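Local structure of intracellular protein transport protein USO1 (Saccharomyces cerevisiae S288c, 6LSU) at residues S58-A61 against S62-P66; D79-K82 against A83-T87. The protein is a vesicle-tethering protein required for transport from the endoplasmic reticulum to the Golgi complex, this chain comprising its globular head. All coordinates share one frame; numbering follows the deposited sequence.

Interactions 1 and 2 are each a single turn-to-turn contact within one helix: 58-66 on helix 56-73 and 79-87 on helix 78-91, consecutive helices of the ARM 1 repeat near the N-terminal end of the globular head. Their centres are about 15 Å apart and their nearest atoms about 5 Å, so they do not touch directly. Their helices are connected: Ile84 packs on Thr70 and Leu71, and Thr87 on Leu67, all farther along helix 56-73. Helix 38-54 also serves both, since its Ser52 is touched by Val59 and by Thr87. The centres of interactions 1 and 2 lie about 47 and 45 Å from the centre of the chain.

Interaction 1. Residues S58-A61 against S62-P66; sequences SVIA and SGLKP
Ile60 and Leu64, one helical turn apart, run alongside one another, both directed to the same flank of the helix. They meet through single methyl groups, Ile60 CG2 and Leu64 CD2 being 4.2 Å apart, so the contact is a light brush between branches and not an interlocking. The torsions account for it. With chi1 of -64°, Ile60 swings CG1 back beside its own backbone N and sets CG2 next to its carbonyl carbon, on the side where the following turn lies. Leu64 has CG trans to its N (chi1 -176°), and its CD2 is the branch that meets that methyl. Both side chains then reach helix 132-143, where Ile60 touches Phe133 and Trp136, and Leu64 touches Trp136 and Ala140; both rest on Trp136, so the pair faces helix 132-143 together.

The other side chains divide between two further neighbours. Ser58 and Ser62 both touch Ile25 of helix 17-34, whereas Val59 packs on Leu48 and Phe51 of helix 38-54.

The backbone supports this spacing unevenly. Ser62 N donates to Ser58 O at 2.9 Å with an N-H...O angle of 165°, a straight i to i+4 bond. Leu64 N to Ile60 O, 3.1 Å, is more bent, and the position of that oxygen is less certain; the modelled Gly63 N to Val59 O bond is doubtful too. Beyond Leu64 the helix kinks, for neither Lys65 N nor Pro66 N bonds to the preceding turn, and a proline nitrogen has no hydrogen to give.

This helix lies in ARM 1 and packs against helices 17-34, 38-54 and 132-143, consistent with the stacked helices of an armadillo-type solenoid.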
loop_
_atom_site.group_PDB
_atom_site.type_symbol
_atom_site.label_atom_id
_atom_site.label_comp_id
_atom_site.label_asym_id
_atom_site.label_seq_id
_atom_site.Cartn_x
_atom_site.Cartn_y
_atom_site.Cartn_z
ATOM N N SER A 58 44.773 13.412 0.574
ATOM C CA SER A 58 46.140 13.543 -0.018
ATOM C C SER A 58 46.302 12.557 -1.190
ATOM O O SER A 58 46.743 13.006 -2.283
ATOM C CB SER A 58 47.218 13.383 1.010
ATOM O OG SER A 58 46.828 13.994 2.244
ATOM N N VAL A 59 45.918 11.277 -1.028
ATOM C CA VAL A 59 46.141 10.205 -2.057
ATOM C C VAL A 59 45.134 10.415 -3.182
ATOM O O VAL A 59 45.425 10.092 -4.344
ATOM C CB VAL A 59 46.015 8.776 -1.484
ATOM C CG1 VAL A 59 46.210 7.706 -2.543
ATOM C CG2 VAL A 59 46.943 8.517 -0.312
ATOM N N ILE A 60 43.964 10.955 -2.875
ATOM C CA ILE A 60 42.973 11.184 -3.955
ATOM C C ILE A 60 43.555 12.224 -4.922
ATOM O O ILE A 60 43.580 11.926 -6.115
ATOM C CB ILE A 60 41.585 11.549 -3.406
ATOM C CG1 ILE A 60 41.010 10.381 -2.601
ATOM C CG2 ILE A 60 40.671 11.970 -4.561
ATOM C CD1 ILE A 60 39.687 10.672 -1.913
ATOM N N ALA A 61 44.031 13.363 -4.399
ATOM C CA ALA A 61 44.605 14.523 -5.133
ATOM C C ALA A 61 45.871 14.121 -5.893
ATOM O O ALA A 61 45.942 14.340 -7.111
ATOM C CB ALA A 61 44.934 15.610 -4.151
ATOM N N SER A 62 46.805 13.511 -5.176
ATOM C CA SER A 62 48.104 13.017 -5.687
ATOM C C SER A 62 47.931 11.739 -6.525
ATOM O O SER A 62 48.576 11.646 -7.588
ATOM C CB SER A 62 49.002 12.756 -4.529
ATOM O OG SER A 62 50.293 12.469 -4.996
ATOM N N GLY A 63 47.116 10.767 -6.062
ATOM C CA GLY A 63 47.227 9.334 -6.432
ATOM C C GLY A 63 46.240 8.929 -7.511
ATOM O O GLY A 63 46.530 7.974 -8.273
ATOM N N LEU A 64 45.135 9.673 -7.642
ATOM C CA LEU A 64 43.953 9.129 -8.329
ATOM C C LEU A 64 44.267 8.935 -9.809
ATOM O O LEU A 64 44.013 7.824 -10.315
ATOM C CB LEU A 64 42.723 10.006 -8.085
ATOM C CG LEU A 64 41.443 9.439 -8.696
ATOM C CD1 LEU A 64 41.192 8.010 -8.188
ATOM C CD2 LEU A 64 40.273 10.362 -8.386
ATOM N N LYS A 65 44.756 9.972 -10.482
ATOM C CA LYS A 65 44.953 9.953 -11.962
ATOM C C LYS A 65 46.009 8.915 -12.315
ATOM O O LYS A 65 45.801 8.161 -13.266
ATOM C CB LYS A 65 45.257 11.347 -12.530
ATOM C CG LYS A 65 44.195 11.881 -13.486
ATOM C CD LYS A 65 42.767 11.888 -12.907
ATOM C CE LYS A 65 41.677 11.856 -13.964
ATOM N NZ LYS A 65 40.440 12.525 -13.495
ATOM N N PRO A 66 47.139 8.858 -11.565
ATOM C CA PRO A 66 48.121 7.784 -11.712
ATOM C C PRO A 66 47.510 6.373 -11.554
ATOM O O PRO A 66 47.764 5.518 -12.407
ATOM C CB PRO A 66 49.139 8.008 -10.579
ATOM C CG PRO A 66 48.933 9.443 -10.127
ATOM C CD PRO A 66 47.520 9.823 -10.525
#

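Interaction 2. Residues D79-K82 against A83-T87; sequences DSVK and AILET
Lys82 and Glu86 are joined by a salt bridge between residues one helical turn apart, Lys82 NZ to Glu86 OE1 at 2.6 Å. The lysine slants over the glutamate: it starts with CG trans to its backbone N (chi1 163°) and folds over in its last two torsions toward the straight glutamate chain. The ammonium meets OE1 on its syn side but 34° out of the carboxylate plane. A water donates to Glu86 OE2 at 3.2 Å and reaches Lys82 NZ by a weak bond, forming a second, looser bridge. On another face Val81 and Leu85 run alongside each other, with Val81 CG1 3.6 Å from Leu85 CD1.

Underneath are regular i to i+4 backbone bonds, including Leu85 N to Val81 O at 3.0 Å and Glu86 N to Lys82 O at 2.9 Å. Thr87 OG1 turns back to Ala83 O at 2.7 Å, and Thr87 N reaches the same oxygen from the opposite face of its plane.

This helix belongs to the ARM 1 repeat and packs as helices of an armadillo-type solenoid do, with neighbours on several faces. Val81 and Leu85 both touch helices 145-154 and 160-174, and Ile84 rests on helix 56-73. The carboxylate of Glu86 gathers three side chains, since OE2 also pairs with Lys49 and OE1 is hydrogen-bonded to Tyr165 OH. With an alanine in place of this glutamate, the ammonium groups of Lys82 and Lys49 would probably lose their shared counter-charge, and the Tyr165 hydroxyl this partner. Ser80 OG, farther back, is hydrogen-bonded to Asp77 OD2.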
loop_
_atom_site.group_PDB
_atom_site.type_symbol
_atom_site.label_atom_id
_atom_site.label_comp_id
_atom_site.label_asym_id
_atom_site.label_seq_id
_atom_site.Cartn_x
_atom_site.Cartn_y
_atom_site.Cartn_z
ATOM N N ASP A 79 47.045 -9.095 -10.083
ATOM C CA ASP A 79 47.450 -8.520 -8.771
ATOM C C ASP A 79 47.451 -6.983 -8.886
ATOM O O ASP A 79 47.206 -6.284 -7.857
ATOM C CB ASP A 79 48.773 -9.109 -8.274
ATOM C CG ASP A 79 48.694 -10.621 -8.095
ATOM O OD1 ASP A 79 48.669 -11.318 -9.128
ATOM O OD2 ASP A 79 48.624 -11.095 -6.936
ATOM N N SER A 80 47.666 -6.458 -10.090
ATOM C CA SER A 80 47.741 -4.990 -10.320
ATOM C C SER A 80 46.341 -4.373 -10.273
ATOM O O SER A 80 46.178 -3.365 -9.535
ATOM C CB SER A 80 48.433 -4.655 -11.627
ATOM O OG SER A 80 49.847 -4.777 -11.476
ATOM N N VAL A 81 45.411 -4.943 -11.070
ATOM C CA VAL A 81 43.959 -4.625 -11.073
ATOM C C VAL A 81 43.405 -4.793 -9.649
ATOM O O VAL A 81 42.630 -3.939 -9.193
ATOM C CB VAL A 81 43.197 -5.522 -12.053
ATOM C CG1 VAL A 81 41.702 -5.309 -11.895
ATOM C CG2 VAL A 81 43.628 -5.293 -13.492
ATOM N N LYS A 82 43.728 -5.882 -8.969
ATOM C CA LYS A 82 43.061 -6.165 -7.672
ATOM C C LYS A 82 43.486 -5.066 -6.687
ATOM O O LYS A 82 42.599 -4.497 -6.028
ATOM C CB LYS A 82 43.355 -7.619 -7.272
ATOM C CG LYS A 82 43.107 -7.984 -5.824
ATOM C CD LYS A 82 42.942 -9.474 -5.582
ATOM C CE LYS A 82 43.619 -9.965 -4.315
ATOM N NZ LYS A 82 43.527 -9.013 -3.178
ATOM N N ALA A 83 44.766 -4.708 -6.644
ATOM C CA ALA A 83 45.328 -3.761 -5.654
ATOM C C ALA A 83 44.818 -2.329 -5.916
ATOM O O ALA A 83 44.597 -1.526 -4.943
ATOM C CB ALA A 83 46.832 -3.810 -5.670
ATOM N N ILE A 84 44.583 -2.000 -7.180
ATOM C CA ILE A 84 44.100 -0.632 -7.508
ATOM C C ILE A 84 42.620 -0.545 -7.122
ATOM O O ILE A 84 42.243 0.444 -6.436
ATOM C CB ILE A 84 44.391 -0.297 -8.984
ATOM C CG1 ILE A 84 45.890 -0.003 -9.153
ATOM C CG2 ILE A 84 43.507 0.844 -9.494
ATOM C CD1 ILE A 84 46.377 -0.160 -10.575
ATOM N N LEU A 85 41.840 -1.578 -7.465
ATOM C CA LEU A 85 40.396 -1.650 -7.085
ATOM C C LEU A 85 40.300 -1.573 -5.547
ATOM O O LEU A 85 39.457 -0.786 -5.059
ATOM C CB LEU A 85 39.735 -2.912 -7.665
ATOM C CG LEU A 85 39.648 -2.978 -9.196
ATOM C CD1 LEU A 85 39.038 -4.279 -9.649
ATOM C CD2 LEU A 85 38.799 -1.892 -9.770
ATOM N N GLU A 86 41.131 -2.295 -4.791
ATOM C CA GLU A 86 40.993 -2.216 -3.315
ATOM C C GLU A 86 41.264 -0.767 -2.922
ATOM O O GLU A 86 40.512 -0.228 -2.045
ATOM C CB GLU A 86 41.905 -3.164 -2.532
ATOM C CG GLU A 86 41.741 -4.615 -2.917
ATOM C CD GLU A 86 42.703 -5.636 -2.330
ATOM O OE1 GLU A 86 42.368 -6.871 -2.405
ATOM O OE2 GLU A 86 43.739 -5.226 -1.761
ATOM N N THR A 87 42.242 -0.134 -3.565
ATOM C CA THR A 87 42.731 1.207 -3.141
ATOM C C THR A 87 41.615 2.211 -3.422
ATOM O O THR A 87 41.234 2.980 -2.477
ATOM C CB THR A 87 44.099 1.555 -3.747
ATOM O OG1 THR A 87 45.035 0.588 -3.240
ATOM C CG2 THR A 87 44.537 2.961 -3.361
HETATM O O HOH W 1 46.271 -6.877 -2.877
#